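Local coordinates for phosphatidylglycerol lysyltransferase C-terminal domain-containing protein (PDB 2HQY), which is of unknown function but binds coenzyme A and is probably an acyl- or aminoacyl-transferase of the GNAT-like acetyltransferase clan, at residues A[160-165]-A[200-205]; A[192-197]-A[218-223]; A[231-236]-A[255-260]. One frame throughout, in Å; residues are numbered along the deposited sequence. Where two conformers were deposited one is given.

Interaction 1: A[160-165]-A[200-205]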
# COMPACT_ATOMS: atom_id res chain seq x y z
N ILE A 160 -3.64 24.72 6.09
CA ILE A 160 -2.61 23.97 5.41
C ILE A 160 -2.63 24.35 3.92
O ILE A 160 -3.67 24.26 3.26
CB ILE A 160 -2.74 22.43 5.58
CG1 ILE A 160 -2.48 22.03 7.05
CG2 ILE A 160 -1.73 21.72 4.67
CD1 ILE A 160 -2.71 20.54 7.36
N THR A 161 -1.50 24.85 3.43
CA THR A 161 -1.33 25.20 2.03
C THR A 161 -0.16 24.35 1.53
O THR A 161 0.60 23.77 2.36
CB THR A 161 -0.94 26.69 1.85
OG1 THR A 161 0.18 26.96 2.69
CG2 THR A 161 -2.11 27.59 2.23
N PRO A 162 0.01 24.27 0.20
CA PRO A 162 1.14 23.50 -0.35
C PRO A 162 2.49 23.85 0.24
O PRO A 162 3.24 22.93 0.54
CB PRO A 162 1.06 23.80 -1.87
CG PRO A 162 -0.42 23.93 -2.10
CD PRO A 162 -0.86 24.78 -0.89
N ASP A 163 2.79 25.13 0.44
CA ASP A 163 4.09 25.51 0.99
C ASP A 163 4.29 25.15 2.46
O ASP A 163 5.42 25.17 2.96
CB ASP A 163 4.36 27.01 0.82
CG ASP A 163 5.83 27.37 1.09
OD1 ASP A 163 6.76 26.64 0.60
OD2 ASP A 163 6.07 28.38 1.80
N ARG A 164 3.18 24.82 3.14
CA ARG A 164 3.21 24.49 4.56
C ARG A 164 3.10 22.99 4.85
O ARG A 164 3.08 22.59 6.02
CB ARG A 164 2.12 25.26 5.31
CG ARG A 164 2.31 26.79 5.27
CD ARG A 164 1.28 27.49 6.17
NE ARG A 164 1.37 28.94 6.05
CZ ARG A 164 0.41 29.72 5.54
NH1 ARG A 164 0.61 31.03 5.48
NH2 ARG A 164 -0.76 29.22 5.12
N ILE A 165 3.07 22.16 3.80
CA ILE A 165 3.03 20.71 3.97
C ILE A 165 4.30 20.23 4.68
O ILE A 165 4.23 19.40 5.62
CB ILE A 165 2.87 19.96 2.62
CG1 ILE A 165 1.60 20.44 1.87
CG2 ILE A 165 2.88 18.44 2.82
CD1 ILE A 165 0.27 19.82 2.35
N ASN A 200 -0.39 13.81 -0.79
CA ASN A 200 -1.46 13.87 -1.79
C ASN A 200 -2.63 14.77 -1.36
O ASN A 200 -3.77 14.57 -1.76
CB ASN A 200 -1.91 12.45 -2.07
CG ASN A 200 -0.79 11.61 -2.66
OD1 ASN A 200 -0.39 11.82 -3.83
ND2 ASN A 200 -0.24 10.69 -1.87
N PHE A 201 -2.32 15.79 -0.58
CA PHE A 201 -3.32 16.55 0.15
C PHE A 201 -4.43 17.14 -0.75
O PHE A 201 -5.62 16.96 -0.48
CB PHE A 201 -2.61 17.71 0.88
CG PHE A 201 -3.38 18.27 2.03
CD1 PHE A 201 -3.39 17.61 3.28
CD2 PHE A 201 -4.06 19.49 1.90
CE1 PHE A 201 -4.06 18.16 4.40
CE2 PHE A 201 -4.76 20.05 3.02
CZ PHE A 201 -4.77 19.38 4.28
N GLU A 202 -4.02 17.82 -1.81
CA GLU A 202 -4.99 18.48 -2.68
C GLU A 202 -5.79 17.50 -3.50
O GLU A 202 -7.01 17.65 -3.65
CB GLU A 202 -4.29 19.51 -3.57
CG GLU A 202 -3.89 20.70 -2.72
CD GLU A 202 -3.51 21.93 -3.53
OE1 GLU A 202 -2.90 21.79 -4.62
OE2 GLU A 202 -3.80 23.04 -3.04
N ALA A 203 -5.13 16.47 -4.03
CA ALA A 203 -5.82 15.45 -4.83
C ALA A 203 -6.93 14.76 -4.02
O ALA A 203 -7.97 14.43 -4.56
CB ALA A 203 -4.85 14.41 -5.35
N LEU A 204 -6.65 14.51 -2.75
CA LEU A 204 -7.62 13.84 -1.86
C LEU A 204 -8.83 14.70 -1.51
O LEU A 204 -9.90 14.15 -1.20
CB LEU A 204 -6.94 13.37 -0.59
CG LEU A 204 -5.94 12.23 -0.78
CD1 LEU A 204 -5.12 12.10 0.53
CD2 LEU A 204 -6.69 10.89 -1.13
N GLY A 205 -8.67 16.03 -1.55
CA GLY A 205 -9.75 16.94 -1.14
C GLY A 205 -9.71 17.35 0.32
O GLY A 205 -10.73 17.81 0.89
O HOH W 1 -4.40 23.12 0.18
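Glu202 OE2 and the backbone O of Ile160 are joined through one water, which donates to both: 3.3 Å to Glu202 OE2 and a weak 3.4 Å to Ile160 O. Beside this bridge the same carboxylate lies against the ring of Pro162, with Pro162 CG 3.6 Å from Glu202 OE2, and the two side chains cross at about a right angle. This is the exposed flank of the contact. Inward, the ring of Phe201 takes over. Ile160 CG2 sits over one face, 4.0 Å from the Phe201 centroid and 20° off the normal, a CH-pi contact displaced toward the CE2–CZ rim, while Ile160 CD1 reaches Phe201 CZ at 3.9 Å. Phe201 CG stands anti to the backbone N (chi1 -160°), which carries the ring out toward the loop that links strand 156-159 to helix 165-179. Here that loop meets the short helix 201-204, closed at Gly205 by a Schellman motif: Gly205 N bonds to Glu202 O at 3.1 Å and, weakly, to Phe201 O. At the start of helix 165-179, Ile165 CD1, in one of two conformers and so doubtfully, comes obliquely to the root of the aromatic side chain, 3.9 Å from Phe201 CB. Leu206 also touches Phe201, and Ile160 rests in addition on Ile210 of strand 207-213. On the outer side of the loop Asp163 forms a salt bridge with Lys88 of the second subunit.

Interaction 2: A[192-197]-A[218-223]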
# COMPACT_ATOMS: atom_id res chain seq x y z
N ARG A 192 2.30 6.06 8.21
CA ARG A 192 2.18 5.76 6.75
C ARG A 192 0.94 6.44 6.14
O ARG A 192 1.02 7.02 5.03
CB ARG A 192 2.12 4.24 6.52
CG ARG A 192 3.45 3.52 6.82
CD ARG A 192 4.60 3.99 5.87
NE ARG A 192 4.14 4.05 4.48
CZ ARG A 192 3.94 3.01 3.66
NH1 ARG A 192 4.19 1.74 4.06
NH2 ARG A 192 3.49 3.25 2.43
N ALA A 193 -0.18 6.37 6.84
CA ALA A 193 -1.42 6.98 6.34
C ALA A 193 -1.34 8.51 6.34
O ALA A 193 -1.75 9.17 5.37
CB ALA A 193 -2.61 6.51 7.15
N LEU A 194 -0.75 9.07 7.39
CA LEU A 194 -0.66 10.52 7.52
C LEU A 194 0.23 11.11 6.42
O LEU A 194 -0.10 12.11 5.80
CB LEU A 194 -0.10 10.83 8.93
CG LEU A 194 -0.04 12.25 9.44
CD1 LEU A 194 0.03 12.18 11.01
CD2 LEU A 194 1.21 12.91 8.85
N ILE A 195 1.36 10.46 6.19
CA ILE A 195 2.31 10.94 5.20
C ILE A 195 1.71 10.84 3.78
O ILE A 195 1.86 11.76 2.96
CB ILE A 195 3.65 10.20 5.34
CG1 ILE A 195 4.38 10.69 6.63
CG2 ILE A 195 4.46 10.35 4.02
CD1 ILE A 195 5.64 9.89 6.96
N TYR A 196 1.02 9.74 3.47
CA TYR A 196 0.33 9.64 2.16
C TYR A 196 -0.65 10.80 2.01
O TYR A 196 -0.71 11.44 0.96
CB TYR A 196 -0.39 8.29 2.05
CG TYR A 196 -1.20 8.15 0.77
CD1 TYR A 196 -0.69 7.44 -0.32
CD2 TYR A 196 -2.46 8.72 0.67
CE1 TYR A 196 -1.46 7.30 -1.48
CE2 TYR A 196 -3.24 8.60 -0.48
CZ TYR A 196 -2.75 7.88 -1.53
OH TYR A 196 -3.51 7.77 -2.69
N ALA A 197 -1.44 11.05 3.05
CA ALA A 197 -2.42 12.16 3.01
C ALA A 197 -1.78 13.51 2.76
O ALA A 197 -2.28 14.31 1.94
CB ALA A 197 -3.22 12.21 4.31
N VAL A 218 3.53 24.17 16.09
CA VAL A 218 3.31 23.40 17.31
C VAL A 218 2.11 22.44 17.23
O VAL A 218 1.88 21.66 18.15
CB VAL A 218 3.15 24.29 18.59
CG1 VAL A 218 4.43 25.08 18.87
CG2 VAL A 218 1.89 25.19 18.51
N ALA A 219 1.31 22.52 16.16
CA ALA A 219 0.20 21.57 15.97
C ALA A 219 -0.25 21.62 14.52
O ALA A 219 -0.07 22.65 13.87
CB ALA A 219 -0.98 21.90 16.89
N PHE A 220 -0.82 20.51 14.03
CA PHE A 220 -1.58 20.56 12.77
C PHE A 220 -2.72 19.55 12.81
O PHE A 220 -2.73 18.63 13.66
CB PHE A 220 -0.67 20.35 11.54
CG PHE A 220 -0.18 18.94 11.38
CD1 PHE A 220 -0.92 18.01 10.62
CD2 PHE A 220 1.01 18.53 11.99
CE1 PHE A 220 -0.49 16.68 10.48
CE2 PHE A 220 1.46 17.20 11.85
CZ PHE A 220 0.69 16.28 11.09
N THR A 221 -3.67 19.72 11.91
CA THR A 221 -4.87 18.86 11.86
C THR A 221 -5.38 18.89 10.45
O THR A 221 -5.18 19.90 9.77
CB THR A 221 -5.95 19.34 12.89
OG1 THR A 221 -7.02 18.40 12.96
CG2 THR A 221 -6.50 20.73 12.55
N PHE A 222 -6.02 17.81 10.01
CA PHE A 222 -6.67 17.82 8.71
C PHE A 222 -7.83 16.82 8.67
O PHE A 222 -7.95 15.93 9.56
CB PHE A 222 -5.67 17.60 7.55
CG PHE A 222 -4.94 16.28 7.56
CD1 PHE A 222 -5.61 15.09 7.23
CD2 PHE A 222 -3.56 16.26 7.76
CE1 PHE A 222 -4.90 13.87 7.16
CE2 PHE A 222 -2.84 15.05 7.71
CZ PHE A 222 -3.52 13.86 7.39
N GLY A 223 -8.69 17.01 7.68
CA GLY A 223 -9.83 16.14 7.48
C GLY A 223 -10.57 16.53 6.23
O GLY A 223 -10.11 17.38 5.46
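Near the coenzyme A pocket, helix 185-199 packs across strand 216-227, and two phenylalanines of the strand, Phe220 and Phe222, meet Leu194 and Ala197 of the helix. The short segments run at 78° to each other, with axes 11.0 Å apart at closest approach, so the helix touches the strand over little more than one turn. The tightest point is Ala197 CB, which approaches the outer end of the Phe222 ring obliquely, 3.5 Å from Phe222 CZ; the methyl side chain lets the helix come this close. One turn earlier, Leu194 lies against the outer ends of both rings. Its CG is anti to the backbone N (chi1 -173°), sending the branched end toward the strand, where Leu194 CD2 lies at the edge of the Phe220 ring, 4.1 Å from Phe220 CZ. The two side chains come from opposite directions. On its other flank Leu194 CG stands 4.3 Å from Phe222 CE2, a looser contact. Both phenylalanines hold CG between the backbone N and the carbonyl carbon, and being two residues apart on the strand they project from the same face. Phe222 CE2 lies in plane at the edge of the Phe220 ring. Val235 of the adjoining strand packs on Leu194 and on both rings, and Cys168 and Leu171 of helix 165-179 touch Phe220. The side chain of Leu194 lies about 8 Å from the bound coenzyme A and about 5 Å from that of Glu190, a residue of the binding site on the same helix. Such a helix laid over the central strands, with the cofactor close by, is consistent with the GNAT-like fold of the acetyltransferase clan.

Interaction 3: A[231-236]-A[255-260]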
# COMPACT_ATOMS: atom_id res chain seq x y z
N PHE A 231 -18.38 16.04 8.68
CA PHE A 231 -16.98 16.29 8.34
C PHE A 231 -16.12 15.42 9.25
O PHE A 231 -16.39 15.35 10.46
CB PHE A 231 -16.67 17.77 8.59
CG PHE A 231 -15.37 18.23 7.98
CD1 PHE A 231 -15.35 18.79 6.71
CD2 PHE A 231 -14.17 18.07 8.66
CE1 PHE A 231 -14.15 19.23 6.12
CE2 PHE A 231 -12.95 18.50 8.10
CZ PHE A 231 -12.95 19.07 6.82
N GLY A 232 -15.08 14.80 8.72
CA GLY A 232 -14.23 13.92 9.53
C GLY A 232 -12.91 14.62 9.79
O GLY A 232 -12.28 15.14 8.87
N VAL A 233 -12.48 14.64 11.04
CA VAL A 233 -11.15 15.10 11.38
C VAL A 233 -10.28 13.85 11.50
O VAL A 233 -10.49 13.03 12.40
CB VAL A 233 -11.14 15.94 12.71
CG1 VAL A 233 -9.72 16.39 13.04
CG2 VAL A 233 -12.04 17.15 12.55
N HIS A 234 -9.33 13.69 10.59
CA HIS A 234 -8.57 12.42 10.49
C HIS A 234 -7.30 12.39 11.34
O HIS A 234 -6.87 11.33 11.79
CB HIS A 234 -8.22 12.07 9.03
CG HIS A 234 -9.42 12.04 8.13
ND1 HIS A 234 -10.68 11.70 8.59
CD2 HIS A 234 -9.56 12.33 6.81
CE1 HIS A 234 -11.55 11.82 7.59
NE2 HIS A 234 -10.89 12.18 6.50
N VAL A 235 -6.68 13.55 11.51
CA VAL A 235 -5.38 13.64 12.18
C VAL A 235 -5.39 14.91 13.01
O VAL A 235 -5.91 15.94 12.57
CB VAL A 235 -4.19 13.73 11.11
CG1 VAL A 235 -2.88 14.20 11.70
CG2 VAL A 235 -3.96 12.34 10.39
N GLU A 236 -4.83 14.80 14.22
CA GLU A 236 -4.50 15.97 15.02
C GLU A 236 -3.23 15.67 15.80
O GLU A 236 -3.17 14.69 16.56
CB GLU A 236 -5.68 16.27 15.97
CG GLU A 236 -5.67 17.64 16.60
CD GLU A 236 -6.88 17.83 17.51
OE1 GLU A 236 -7.80 18.58 17.14
OE2 GLU A 236 -6.92 17.16 18.58
N ASN A 255 -13.95 25.96 13.45
CA ASN A 255 -14.49 27.19 12.88
C ASN A 255 -14.33 27.36 11.37
O ASN A 255 -15.02 28.20 10.74
CB ASN A 255 -14.00 28.40 13.67
CG ASN A 255 -14.85 28.61 14.92
OD1 ASN A 255 -15.98 29.13 14.85
ND2 ASN A 255 -14.34 28.18 16.06
N ARG A 256 -13.40 26.60 10.80
CA ARG A 256 -13.15 26.60 9.35
C ARG A 256 -13.99 25.54 8.60
O ARG A 256 -14.15 25.61 7.38
CB ARG A 256 -11.66 26.38 9.07
CG ARG A 256 -10.73 27.43 9.70
CD ARG A 256 -11.07 28.87 9.26
NE ARG A 256 -10.05 29.80 9.75
CZ ARG A 256 -9.06 30.33 9.04
NH1 ARG A 256 -8.94 30.12 7.72
NH2 ARG A 256 -8.20 31.14 9.67
N ILE A 257 -14.52 24.57 9.33
CA ILE A 257 -15.36 23.55 8.72
C ILE A 257 -16.69 24.20 8.29
O ILE A 257 -17.34 24.87 9.11
CB ILE A 257 -15.61 22.37 9.72
CG1 ILE A 257 -14.30 21.58 9.94
CG2 ILE A 257 -16.78 21.48 9.22
CD1 ILE A 257 -14.37 20.57 11.13
N PRO A 258 -17.07 24.05 7.01
CA PRO A 258 -18.29 24.66 6.47
C PRO A 258 -19.55 24.29 7.28
O PRO A 258 -19.66 23.18 7.78
CB PRO A 258 -18.35 24.10 5.06
CG PRO A 258 -16.91 23.89 4.69
CD PRO A 258 -16.32 23.33 5.96
N GLU A 259 -20.49 25.23 7.39
CA GLU A 259 -21.66 25.07 8.28
C GLU A 259 -22.60 23.93 7.91
O GLU A 259 -23.30 23.42 8.77
CB GLU A 259 -22.45 26.39 8.45
CG GLU A 259 -21.79 27.35 9.46
CD GLU A 259 -22.75 28.37 10.09
OE1 GLU A 259 -22.52 28.71 11.29
OE2 GLU A 259 -23.71 28.85 9.42
N GLN A 260 -22.60 23.50 6.64
CA GLN A 260 -23.48 22.39 6.23
C GLN A 260 -23.11 21.07 6.93
O GLN A 260 -23.93 20.16 7.05
CB GLN A 260 -23.49 22.21 4.71
CG GLN A 260 -22.18 21.76 4.08
CD GLN A 260 -21.43 22.89 3.38
OE1 GLN A 260 -20.79 22.67 2.36
NE2 GLN A 260 -21.54 24.11 3.91
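Ile257 lies over one face of the Phe231 ring, and this pair makes up nearly all of the close packing here. Ile257 CG1 stands 3.9 Å from the Phe231 ring centroid and 17° off the normal, a CH-pi contact displaced toward the CD2–CE2 side. The end of the chain drops nearer to the rim: Ile257 CD1 is 3.5 Å from Phe231 CD2, the shortest approach. The other branch, Ile257 CG2, goes to the root of the ring, 3.8 Å from Phe231 CB, so the isoleucine spans one face from the root of the ring to its CD2 side. With Ile257 CG1 beside the backbone N and anti to the carbonyl carbon (chi1 -69°), its two branches spread along the ring and both can touch it. Phe231 answers with CG anti to its own N (chi1 -166°), which turns a face to the isoleucine. Beyond the ring the contact thins quickly. Val233, two residues along the strand, only grazes the tip of the same side chain, Val233 CG2 lying 4.4 Å from Ile257 CD1. On the other segment burial ends abruptly: Ile257 is enclosed, but Arg256 before it and Pro258, Glu259 and Gln260 after it are exposed to solvent. Arg127 lies on this outer side, making a weak hydrogen bond to Ile257 O and a long, weak ion pair with Glu259. The contact joins strand 230-238 to the end of helix 245-256 and the turn leading on to strand 263-265, a beta-alpha-beta unit whose two strands run parallel: Phe231 shares backbone hydrogen bonds with Tyr263 and Asn265, while Gly232 and His234 bond to strand 216-227 on the other edge.

Interactions 2 and 3 are buried, whereas interaction 1 grades from a buried phenylalanine to an exposed carboxylate and is the one with a water bridge between its segments. All three rest on aromatic-aliphatic packing, but an isoleucine covers a ring face in 1 and 3, while leucine reaches a ring edge in 2. Interactions 1 and 2 adjoin: helices 185-199 and 201-204 follow each other in the chain, and Phe201 CE1 packs 3.6 Å from Phe222 CB. Interactions 2 and 3 use neighbouring antiparallel strands, tied by Phe222 O to His234 N at 2.8 Å. Interactions 1 and 3 do not touch. Interactions 1 and 2 also contact the second subunit; 3 does not.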